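Local coordinates for Fe2OG dioxygenase domain-containing protein (PDB 4J25) that probably hydroxylates prolyl residues as an iron- and 2-oxoglutarate-dependent prolyl 4-hydroxylase, with elongation factor Tu as a likely target, at residues A34-L39 and Q121-G126; A48-A53 and A110-L115; D54-L59 and P190-L195; Q95-D98 and A104-Q107. All blocks are in the same frame, centred on the assembly; numbering follows the deposited sequence.

Interaction 1 of 4, residues A34-L39 and Q121-G126; sequences AVVDDL and QGLFLG
V36 and L39, one helical turn apart on helix 32-42, meet G122 and L123 at the C-terminal end of helix 103-123. The apolar side-chain contacts centre on L123. V36 CG1 comes within 4.1 Å of L123 CG, at the fork of the leucine, and the two side chains run past each other in opposite directions. One methyl further out, L123 CD1 rests on the base of L39, 4.0 Å from L39 CB. The valine reaches across because CG1 stands anti to its backbone N (chi1 180°), on the side facing the other helix.

The second kind of contact is side chain against backbone. V36 CG1 also lies 4.1 Å from G122 CA, where the two segments come closest by their alpha carbons, V36 CA to G122 CA 6.6 Å. A beta carbon built on G122 would fall only 2.7 Å from V36 CG1, a clash, so this spacing depends on the glycine. Just beyond, F124 leaves the helical conformation with positive phi and lays a ring face over G122 C.

The pair belongs to the helices that pack on the sheet of the double-stranded beta-helix (jelly-roll) fold. L39 also leans on I119 and on V197 of strand 195-199, while D38 OD2 is hydrogen-bonded to S45 OG on another side of helix 32-42. No hydrogen bond or charge pair joins the two segments, which implies that these helices are held here by the shape and fit of aliphatic groups.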
loop_
_atom_site.group_PDB
_atom_site.type_symbol
_atom_site.label_atom_id
_atom_site.label_comp_id
_atom_site.label_asym_id
_atom_site.label_seq_id
_atom_site.Cartn_x
_atom_site.Cartn_y
_atom_site.Cartn_z
ATOM N N ALA A 34 -15.532 3.662 -2.148
ATOM C CA ALA A 34 -14.885 4.970 -2.250
ATOM C C ALA A 34 -13.471 4.876 -2.835
ATOM O O ALA A 34 -13.058 5.731 -3.618
ATOM C CB ALA A 34 -14.849 5.634 -0.888
ATOM N N VAL A 35 -12.723 3.844 -2.437
ATOM C CA VAL A 35 -11.401 3.584 -3.000
ATOM C C VAL A 35 -11.520 3.334 -4.519
ATOM O O VAL A 35 -10.753 3.873 -5.309
ATOM C CB VAL A 35 -10.714 2.370 -2.317
ATOM C CG1 VAL A 35 -9.339 2.112 -2.914
ATOM C CG2 VAL A 35 -10.591 2.605 -0.820
ATOM N N VAL A 36 -12.495 2.525 -4.915
ATOM C CA VAL A 36 -12.678 2.200 -6.322
ATOM C C VAL A 36 -13.103 3.432 -7.138
ATOM O O VAL A 36 -12.564 3.674 -8.216
ATOM C CB VAL A 36 -13.697 1.070 -6.529
ATOM C CG1 VAL A 36 -13.852 0.773 -8.023
ATOM C CG2 VAL A 36 -13.253 -0.188 -5.804
ATOM N N ASP A 37 -14.059 4.212 -6.632
ATOM C CA ASP A 37 -14.461 5.442 -7.327
ATOM C C ASP A 37 -13.259 6.385 -7.488
ATOM O O ASP A 37 -13.030 6.918 -8.580
ATOM C CB ASP A 37 -15.613 6.124 -6.593
ATOM C CG ASP A 37 -15.941 7.493 -7.147
ATOM O OD1 ASP A 37 -15.531 7.807 -8.283
ATOM O OD2 ASP A 37 -16.626 8.267 -6.445
ATOM N N ASP A 38 -12.467 6.559 -6.423
ATOM C CA ASP A 38 -11.262 7.396 -6.487
ATOM C C ASP A 38 -10.271 6.893 -7.544
ATOM O O ASP A 38 -9.709 7.683 -8.295
ATOM C CB ASP A 38 -10.531 7.456 -5.143
ATOM C CG ASP A 38 -11.304 8.221 -4.064
ATOM O OD1 ASP A 38 -12.230 8.993 -4.405
ATOM O OD2 ASP A 38 -10.955 8.058 -2.865
ATOM N N LEU A 39 -10.017 5.587 -7.582
ATOM C CA LEU A 39 -9.113 5.038 -8.592
ATOM C C LEU A 39 -9.604 5.350 -10.003
ATOM O O LEU A 39 -8.811 5.683 -10.875
ATOM C CB LEU A 39 -8.955 3.528 -8.445
ATOM C CG LEU A 39 -8.078 3.055 -7.295
ATOM C CD1 LEU A 39 -8.162 1.557 -7.242
ATOM C CD2 LEU A 39 -6.641 3.526 -7.491
ATOM N N GLN A 121 -14.677 -5.562 -9.938
ATOM C CA GLN A 121 -16.069 -5.307 -10.188
ATOM C C GLN A 121 -16.266 -3.928 -10.855
ATOM O O GLN A 121 -16.986 -3.812 -11.854
ATOM C CB GLN A 121 -16.820 -5.414 -8.872
ATOM C CG GLN A 121 -18.299 -5.327 -8.953
ATOM C CD GLN A 121 -18.941 -5.667 -7.610
ATOM O OE1 GLN A 121 -18.396 -6.451 -6.822
ATOM N NE2 GLN A 121 -20.095 -5.074 -7.339
ATOM N N GLY A 122 -15.596 -2.904 -10.323
ATOM C CA GLY A 122 -15.813 -1.540 -10.764
ATOM C C GLY A 122 -14.998 -1.116 -11.971
ATOM O O GLY A 122 -15.472 -0.294 -12.763
ATOM N N LEU A 123 -13.787 -1.661 -12.108
ATOM C CA LEU A 123 -12.830 -1.264 -13.143
ATOM C C LEU A 123 -12.423 -2.389 -14.108
ATOM O O LEU A 123 -11.639 -2.142 -15.024
ATOM C CB LEU A 123 -11.550 -0.750 -12.508
ATOM C CG LEU A 123 -11.681 0.331 -11.429
ATOM C CD1 LEU A 123 -10.311 0.721 -10.976
ATOM C CD2 LEU A 123 -12.429 1.521 -11.947
ATOM N N PHE A 124 -12.902 -3.609 -13.879
ATOM C CA PHE A 124 -12.760 -4.706 -14.855
ATOM C C PHE A 124 -11.322 -5.036 -15.164
ATOM O O PHE A 124 -11.000 -5.359 -16.305
ATOM C CB PHE A 124 -13.448 -4.341 -16.170
ATOM C CG PHE A 124 -14.705 -3.563 -15.981
ATOM C CD1 PHE A 124 -15.843 -4.178 -15.512
ATOM C CD2 PHE A 124 -14.743 -2.219 -16.247
ATOM C CE1 PHE A 124 -17.003 -3.464 -15.316
ATOM C CE2 PHE A 124 -15.899 -1.496 -16.055
ATOM C CZ PHE A 124 -17.025 -2.117 -15.577
ATOM N N LEU A 125 -10.464 -4.967 -14.149
ATOM C CA LEU A 125 -9.025 -5.128 -14.350
ATOM C C LEU A 125 -8.543 -6.583 -14.387
ATOM O O LEU A 125 -7.397 -6.831 -14.748
ATOM C CB LEU A 125 -8.238 -4.368 -13.270
ATOM C CG LEU A 125 -8.290 -2.844 -13.341
ATOM C CD1 LEU A 125 -7.397 -2.192 -12.278
ATOM C CD2 LEU A 125 -7.897 -2.372 -14.747
ATOM N N GLY A 126 -9.381 -7.541 -14.008
ATOM C CA GLY A 126 -8.948 -8.933 -14.053
ATOM C C GLY A 126 -7.819 -9.301 -13.090
ATOM O O GLY A 126 -7.001 -10.193 -13.358
#

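Interaction 2 of 4, residues A48-A53 and A110-L115; sequences AHFLPA and AAMDQL
F50 projects from the loop between strand 44-47 and helix 53-67 toward A111 and M112 of helix 103-123. Its CB already points at the helix, and a chi1 of -174° carries CG and the ring onward, directly away from the loop backbone. On one side of the ring, CE1 packs against the CD2 methyl of L195, at the start of strand 195-199. On the other side, F50 CE2 faces the helix, 4.5 Å from A111 CB, and the alanine methyl approaches the ring obliquely.

Toward CE2 and CZ the ring has the end of M112 as its neighbour, the methionine chain bending at chi2 and chi3 so that the methyl CE turns back to the phenylalanine. The modelled separation is too short for two carbons, so the exact placing of CE is doubtful, although the neighbourhood of the two residues is clear. In this jelly-roll fold the ring thus lies between a supporting helix and the main sheet, and P30 and L32 add further apolar cover.

L51 follows F50 and sends a branch to the same alanine, with L51 CD2 4.4 Å from A111 CB. A111 is thereby touched by two consecutive loop residues. The F50 backbone is tied down separately, its N making a probable hydrogen bond to the carbonyl oxygen of G193.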
loop_
_atom_site.group_PDB
_atom_site.type_symbol
_atom_site.label_atom_id
_atom_site.label_comp_id
_atom_site.label_asym_id
_atom_site.label_seq_id
_atom_site.Cartn_x
_atom_site.Cartn_y
_atom_site.Cartn_z
ATOM N N ALA A 48 -7.640 7.295 5.537
ATOM C CA ALA A 48 -7.119 7.317 6.898
ATOM C C ALA A 48 -7.829 6.233 7.698
ATOM O O ALA A 48 -8.968 5.878 7.396
ATOM C CB ALA A 48 -7.339 8.694 7.539
ATOM N N HIS A 49 -7.159 5.714 8.724
ATOM C CA HIS A 49 -7.758 4.708 9.594
ATOM C C HIS A 49 -8.394 3.562 8.804
ATOM O O HIS A 49 -9.537 3.173 9.054
ATOM C CB HIS A 49 -8.782 5.382 10.497
ATOM C CG HIS A 49 -8.222 6.545 11.254
ATOM N ND1 HIS A 49 -7.095 6.442 12.044
ATOM C CD2 HIS A 49 -8.613 7.839 11.324
ATOM C CE1 HIS A 49 -6.830 7.618 12.585
ATOM N NE2 HIS A 49 -7.735 8.483 12.164
ATOM N N PHE A 50 -7.633 3.016 7.859
ATOM C CA PHE A 50 -8.119 1.924 7.023
ATOM C C PHE A 50 -8.405 0.665 7.852
ATOM O O PHE A 50 -9.288 -0.126 7.523
ATOM C CB PHE A 50 -7.125 1.619 5.895
ATOM C CG PHE A 50 -7.635 0.603 4.925
ATOM C CD1 PHE A 50 -8.680 0.912 4.081
ATOM C CD2 PHE A 50 -7.099 -0.682 4.898
ATOM C CE1 PHE A 50 -9.187 -0.042 3.195
ATOM C CE2 PHE A 50 -7.590 -1.631 4.024
ATOM C CZ PHE A 50 -8.642 -1.304 3.162
ATOM N N LEU A 51 -7.672 0.503 8.944
ATOM C CA LEU A 51 -7.839 -0.659 9.794
ATOM C C LEU A 51 -7.839 -0.215 11.248
ATOM O O LEU A 51 -7.278 0.827 11.580
ATOM C CB LEU A 51 -6.719 -1.668 9.530
ATOM C CG LEU A 51 -6.708 -2.287 8.125
ATOM C CD1 LEU A 51 -5.449 -3.108 7.923
ATOM C CD2 LEU A 51 -7.941 -3.140 7.845
ATOM N N PRO A 52 -8.477 -0.998 12.123
ATOM C CA PRO A 52 -8.504 -0.579 13.527
ATOM C C PRO A 52 -7.099 -0.478 14.110
ATOM O O PRO A 52 -6.208 -1.222 13.719
ATOM C CB PRO A 52 -9.320 -1.682 14.216
ATOM C CG PRO A 52 -9.287 -2.847 13.285
ATOM C CD PRO A 52 -9.134 -2.297 11.904
ATOM N N ALA A 53 -6.914 0.439 15.054
ATOM C CA ALA A 53 -5.593 0.716 15.598
ATOM C C ALA A 53 -4.867 -0.515 16.151
ATOM O O ALA A 53 -3.652 -0.614 16.010
ATOM C CB ALA A 53 -5.687 1.803 16.655
ATOM N N ALA A 110 -7.082 -10.539 3.968
ATOM C CA ALA A 110 -8.514 -10.718 3.783
ATOM C C ALA A 110 -9.146 -9.408 3.328
ATOM O O ALA A 110 -9.975 -9.403 2.418
ATOM C CB ALA A 110 -9.174 -11.254 5.053
ATOM N N ALA A 111 -8.717 -8.288 3.909
ATOM C CA ALA A 111 -9.255 -6.986 3.514
ATOM C C ALA A 111 -8.826 -6.613 2.089
ATOM O O ALA A 111 -9.619 -6.057 1.312
ATOM C CB ALA A 111 -8.812 -5.903 4.492
ATOM N N MET A 112 -7.572 -6.893 1.758
ATOM C CA MET A 112 -7.067 -6.560 0.442
ATOM C C MET A 112 -7.691 -7.480 -0.606
ATOM O O MET A 112 -7.847 -7.081 -1.754
ATOM C CB MET A 112 -5.543 -6.644 0.411
ATOM C CG MET A 112 -4.867 -5.606 1.303
ATOM S SD MET A 112 -5.239 -3.920 0.766
ATOM C CE MET A 112 -6.520 -3.399 1.810
ATOM N N ASP A 113 -8.061 -8.699 -0.217
ATOM C CA ASP A 113 -8.763 -9.558 -1.154
ATOM C C ASP A 113 -10.131 -8.973 -1.453
ATOM O O ASP A 113 -10.593 -9.027 -2.585
ATOM C CB ASP A 113 -8.883 -11.001 -0.684
ATOM C CG ASP A 113 -9.443 -11.909 -1.765
ATOM O OD1 ASP A 113 -8.742 -12.151 -2.764
ATOM O OD2 ASP A 113 -10.588 -12.374 -1.642
ATOM N N GLN A 114 -10.776 -8.391 -0.454
ATOM C CA GLN A 114 -12.039 -7.709 -0.693
ATOM C C GLN A 114 -11.854 -6.525 -1.640
ATOM O O GLN A 114 -12.685 -6.290 -2.502
ATOM C CB GLN A 114 -12.626 -7.190 0.607
ATOM C CG GLN A 114 -13.366 -8.200 1.437
ATOM C CD GLN A 114 -13.970 -7.541 2.655
ATOM O OE1 GLN A 114 -13.249 -7.030 3.494
ATOM N NE2 GLN A 114 -15.293 -7.516 2.739
ATOM N N LEU A 115 -10.795 -5.756 -1.425
ATOM C CA LEU A 115 -10.448 -4.654 -2.312
ATOM C C LEU A 115 -10.172 -5.132 -3.755
ATOM O O LEU A 115 -10.601 -4.489 -4.692
ATOM C CB LEU A 115 -9.247 -3.876 -1.752
ATOM C CG LEU A 115 -8.789 -2.662 -2.569
ATOM C CD1 LEU A 115 -9.950 -1.729 -2.844
ATOM C CD2 LEU A 115 -7.670 -1.925 -1.848
#

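Interaction 3 of 4, residues D54-L59 and P190-L195; sequences DLVRAL and PVAGCL
The flat A192–G193 peptide has both methyls of V56 on one side of its plane, offset beyond the G193 N edge and not squarely over the peptide, with V56 CG1 3.7 Å from G193 N. The other flat group is the guanidinium of R57, which meets the D54 carboxylate at its edge and in its own plane. That pairing stays within helix 53-67: R57 NH1 and D54 OD1 form a salt bridge at 2.8 Å, but the N-H...O angle of 117° makes the hydrogen bond a weak one.

The peptide is the central link of a type II beta turn, V191 to C194, closed by the bond from C194 N to V191 O (3.0 Å). The turn leads into strand 195-199 of the main sheet of the double-stranded beta-helix fold, so the contact seats helix 53-67 against a corner of that framework. G193 takes the third position with positive phi (93°), where a beta carbon would be jammed against the carbonyl oxygen of A192. Backbone bonds tie the turn to Y163, at the end of strand 156-163, and to N165 just after it.

Within 54-59 it is V56 that reaches the turn. Its chi1 of 176° directs CG1 at both A192 and G193 and leaves CG2 to the glycine. An alanine here would remove both methyls and would probably open a gap beside the peptide, leaving the A192 methyl without this partner. V56 CG1 lies 3.9 Å from A192 CB, and V56 CG2 3.8 Å from G193 CA.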
loop_
_atom_site.group_PDB
_atom_site.type_symbol
_atom_site.label_atom_id
_atom_site.label_comp_id
_atom_site.label_asym_id
_atom_site.label_seq_id
_atom_site.Cartn_x
_atom_site.Cartn_y
_atom_site.Cartn_z
ATOM N N ASP A 54 -5.578 -1.446 16.785
ATOM C CA ASP A 54 -4.905 -2.599 17.394
ATOM C C ASP A 54 -4.270 -3.489 16.326
ATOM O O ASP A 54 -3.201 -4.058 16.557
ATOM C CB ASP A 54 -5.852 -3.423 18.287
ATOM C CG ASP A 54 -5.956 -2.866 19.700
ATOM O OD1 ASP A 54 -5.512 -1.718 19.925
ATOM O OD2 ASP A 54 -6.480 -3.583 20.590
ATOM N N LEU A 55 -4.932 -3.609 15.171
ATOM C CA LEU A 55 -4.431 -4.425 14.058
ATOM C C LEU A 55 -3.210 -3.752 13.421
ATOM O O LEU A 55 -2.204 -4.400 13.163
ATOM C CB LEU A 55 -5.534 -4.639 13.000
ATOM C CG LEU A 55 -5.145 -5.374 11.711
ATOM C CD1 LEU A 55 -4.422 -6.682 11.974
ATOM C CD2 LEU A 55 -6.386 -5.631 10.853
ATOM N N VAL A 56 -3.299 -2.442 13.198
ATOM C CA VAL A 56 -2.163 -1.673 12.694
ATOM C C VAL A 56 -0.936 -1.810 13.597
ATOM O O VAL A 56 0.195 -1.917 13.107
ATOM C CB VAL A 56 -2.513 -0.178 12.534
ATOM C CG1 VAL A 56 -1.283 0.622 12.109
ATOM C CG2 VAL A 56 -3.639 0.004 11.512
ATOM N N ARG A 57 -1.147 -1.793 14.914
ATOM C CA ARG A 57 -0.032 -1.977 15.850
ATOM C C ARG A 57 0.563 -3.366 15.747
ATOM O O ARG A 57 1.782 -3.521 15.810
ATOM C CB ARG A 57 -0.451 -1.710 17.296
ATOM C CG ARG A 57 -0.684 -0.255 17.585
ATOM C CD ARG A 57 -0.729 0.018 19.080
ATOM N NE ARG A 57 -1.507 1.216 19.349
ATOM C CZ ARG A 57 -2.832 1.240 19.453
ATOM N NH1 ARG A 57 -3.532 0.119 19.329
ATOM N NH2 ARG A 57 -3.460 2.387 19.690
ATOM N N ALA A 58 -0.298 -4.366 15.572
ATOM C CA ALA A 58 0.149 -5.749 15.406
ATOM C C ALA A 58 0.946 -5.924 14.103
ATOM O O ALA A 58 1.894 -6.721 14.035
ATOM C CB ALA A 58 -1.046 -6.681 15.428
ATOM N N LEU A 59 0.555 -5.183 13.067
ATOM C CA LEU A 59 1.280 -5.174 11.799
ATOM C C LEU A 59 2.624 -4.485 11.957
ATOM O O LEU A 59 3.617 -4.954 11.430
ATOM C CB LEU A 59 0.445 -4.487 10.708
ATOM C CG LEU A 59 -0.751 -5.306 10.218
ATOM C CD1 LEU A 59 -1.662 -4.512 9.295
ATOM C CD2 LEU A 59 -0.277 -6.573 9.519
ATOM N N PRO A 190 3.456 9.157 6.361
ATOM C CA PRO A 190 3.326 7.717 6.633
ATOM C C PRO A 190 2.773 7.442 8.034
ATOM O O PRO A 190 3.403 6.775 8.852
ATOM C CB PRO A 190 4.759 7.231 6.497
ATOM C CG PRO A 190 5.568 8.408 7.022
ATOM C CD PRO A 190 4.843 9.628 6.527
ATOM N N VAL A 191 1.568 7.948 8.271
ATOM C CA VAL A 191 0.876 7.891 9.555
ATOM C C VAL A 191 0.153 6.556 9.751
ATOM O O VAL A 191 -0.454 6.021 8.827
ATOM C CB VAL A 191 -0.141 9.040 9.610
ATOM C CG1 VAL A 191 -1.133 8.866 10.751
ATOM C CG2 VAL A 191 0.598 10.360 9.732
ATOM N N ALA A 192 0.212 6.014 10.959
ATOM C CA ALA A 192 -0.358 4.694 11.212
ATOM C C ALA A 192 -1.793 4.619 10.723
ATOM O O ALA A 192 -2.601 5.491 11.022
ATOM C CB ALA A 192 -0.296 4.364 12.709
ATOM N N GLY A 193 -2.116 3.561 9.991
ATOM C CA GLY A 193 -3.481 3.317 9.559
ATOM C C GLY A 193 -3.798 3.882 8.188
ATOM O O GLY A 193 -4.877 3.632 7.636
ATOM N N CYS A 194 -2.876 4.666 7.637
ATOM C CA CYS A 194 -3.123 5.325 6.362
ATOM C C CYS A 194 -2.832 4.389 5.200
ATOM O O CYS A 194 -1.708 3.884 5.059
ATOM C CB CYS A 194 -2.268 6.584 6.214
ATOM S SG CYS A 194 -2.613 7.458 4.663
ATOM N N LEU A 195 -3.843 4.180 4.361
ATOM C CA LEU A 195 -3.680 3.385 3.145
ATOM C C LEU A 195 -3.670 4.290 1.907
ATOM O O LEU A 195 -4.519 5.169 1.763
ATOM C CB LEU A 195 -4.807 2.349 3.026
ATOM C CG LEU A 195 -4.739 1.415 1.798
ATOM C CD1 LEU A 195 -3.692 0.357 1.996
ATOM C CD2 LEU A 195 -6.094 0.765 1.515
#

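Interaction 4 of 4, residues Q95-D98 and A104-Q107; sequences QWID and ACDQ
D106 OD1 is gripped by two groups, a water that links it to D98 and the backbone N of G100. The water lies 2.7 Å from D98 O and a modelled 2.5 Å from D106 OD1, short enough that its exact place is doubtful; the direct separation it spans, D98 O to D106 OD1, is 4.1 Å. Although D106 points its CB away from the loop, its carboxylate swings back, CG standing beside the backbone N (chi1 -78°). The second oxygen, OD2, is hydrogen-bonded to S23 N, so the buried carboxylate joins three parts of the chain near the start of helix 103-123.

Beside this polar bridge lies a small apolar contact. I97 CG2 sits 3.7 Å from C105 CB and 4.1 Å from C105 SG, touching the cysteine from its base outward. Of the two branches of I97 it is this methyl that extends away from the backbone N, while the longer CG1 branch lies beside that N. I97 is bound through its backbone to C132 of strand 129-137, an outer strand of the main jelly-roll sheet, and its side chain also packs on F134 and L217.

The lead-in to helix 103-123 is thus folded back on its first turns by two means: an apolar contact of isoleucine methyl on cysteine, and a water bridge whose carboxylate accepts from the backbone N of G100 and of S23, which would probably stabilise a negative charge.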
loop_
_atom_site.group_PDB
_atom_site.type_symbol
_atom_site.label_atom_id
_atom_site.label_comp_id
_atom_site.label_asym_id
_atom_site.label_seq_id
_atom_site.Cartn_x
_atom_site.Cartn_y
_atom_site.Cartn_z
ATOM N N GLN A 95 10.740 -11.178 2.066
ATOM C CA GLN A 95 9.781 -12.102 2.663
ATOM C C GLN A 95 8.332 -11.741 2.298
ATOM O O GLN A 95 7.648 -11.026 3.036
ATOM C CB GLN A 95 9.946 -12.115 4.187
ATOM C CG GLN A 95 11.379 -12.312 4.622
ATOM C CD GLN A 95 11.583 -12.102 6.105
ATOM O OE1 GLN A 95 12.361 -11.230 6.515
ATOM N NE2 GLN A 95 10.904 -12.909 6.925
ATOM N N TRP A 96 7.878 -12.262 1.160
ATOM C CA TRP A 96 6.509 -12.095 0.710
ATOM C C TRP A 96 5.555 -12.663 1.743
ATOM O O TRP A 96 5.867 -13.618 2.445
ATOM C CB TRP A 96 6.304 -12.757 -0.654
ATOM C CG TRP A 96 7.096 -12.078 -1.711
ATOM C CD1 TRP A 96 8.294 -12.478 -2.218
ATOM C CD2 TRP A 96 6.771 -10.850 -2.366
ATOM N NE1 TRP A 96 8.732 -11.580 -3.161
ATOM C CE2 TRP A 96 7.816 -10.567 -3.264
ATOM C CE3 TRP A 96 5.702 -9.963 -2.277
ATOM C CZ2 TRP A 96 7.818 -9.436 -4.073
ATOM C CZ3 TRP A 96 5.702 -8.849 -3.072
ATOM C CH2 TRP A 96 6.753 -8.590 -3.964
ATOM N N ILE A 97 4.393 -12.037 1.845
ATOM C CA ILE A 97 3.422 -12.382 2.862
ATOM C C ILE A 97 2.359 -13.282 2.245
ATOM O O ILE A 97 1.852 -13.003 1.157
ATOM C CB ILE A 97 2.805 -11.099 3.455
ATOM C CG1 ILE A 97 3.883 -10.312 4.208
ATOM C CG2 ILE A 97 1.649 -11.413 4.375
ATOM C CD1 ILE A 97 3.506 -8.883 4.440
ATOM N N ASP A 98 2.052 -14.374 2.936
ATOM C CA ASP A 98 1.009 -15.306 2.516
ATOM C C ASP A 98 0.138 -15.613 3.717
ATOM O O ASP A 98 0.542 -15.384 4.857
ATOM C CB ASP A 98 1.619 -16.623 2.014
ATOM C CG ASP A 98 1.791 -16.665 0.505
ATOM O OD1 ASP A 98 0.908 -16.146 -0.223
ATOM O OD2 ASP A 98 2.810 -17.233 0.050
ATOM N N ALA A 104 -2.137 -11.032 12.152
ATOM C CA ALA A 104 -2.293 -9.672 11.675
ATOM C C ALA A 104 -2.236 -9.660 10.138
ATOM O O ALA A 104 -3.056 -9.030 9.472
ATOM C CB ALA A 104 -1.205 -8.775 12.279
ATOM N N CYS A 105 -1.276 -10.382 9.583
ATOM C CA CYS A 105 -1.123 -10.427 8.134
ATOM C C CYS A 105 -2.342 -11.068 7.450
ATOM O O CYS A 105 -2.765 -10.614 6.378
ATOM C CB CYS A 105 0.157 -11.170 7.756
ATOM S SG CYS A 105 1.700 -10.452 8.410
ATOM N N ASP A 106 -2.903 -12.108 8.069
ATOM C CA ASP A 106 -4.040 -12.834 7.508
ATOM C C ASP A 106 -5.222 -11.895 7.371
ATOM O O ASP A 106 -5.964 -11.941 6.387
ATOM C CB ASP A 106 -4.452 -14.019 8.400
ATOM C CG ASP A 106 -3.552 -15.233 8.247
ATOM O OD1 ASP A 106 -2.495 -15.145 7.595
ATOM O OD2 ASP A 106 -3.907 -16.294 8.800
ATOM N N GLN A 107 -5.406 -11.048 8.376
ATOM C CA GLN A 107 -6.488 -10.084 8.368
ATOM C C GLN A 107 -6.240 -8.993 7.306
ATOM O O GLN A 107 -7.166 -8.536 6.647
ATOM C CB GLN A 107 -6.630 -9.468 9.745
ATOM C CG GLN A 107 -7.113 -10.454 10.804
ATOM C CD GLN A 107 -7.500 -9.761 12.096
ATOM O OE1 GLN A 107 -8.021 -8.647 12.085
ATOM N NE2 GLN A 107 -7.247 -10.420 13.218
HETATM O O HOH W 1 -0.105 -14.494 7.290
#

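How the interactions relate
Interactions 1, 2 and 4 are spaced along helix 103-123, from its end (121-126) through its middle (110-115) to its start (104-107), while interaction 3 ties the preceding helix 53-67 to the turn that leads into the sheet. Interactions 2 and 3 share a buried layer, L51 O lying 3.7 Å from V56 CG2. V35 CG1 packs on L115 CD1 at 3.9 Å, joining interactions 1 and 2, and L59 CD2 on A104 CB at 3.7 Å joins interactions 3 and 4. Interaction 1 is the most peripheral, partly open and aliphatic. Interaction 2 is aromatic and buried, interaction 3 sets methyls on a turn backbone, and interaction 4, largely buried too, alone adds a bridging water.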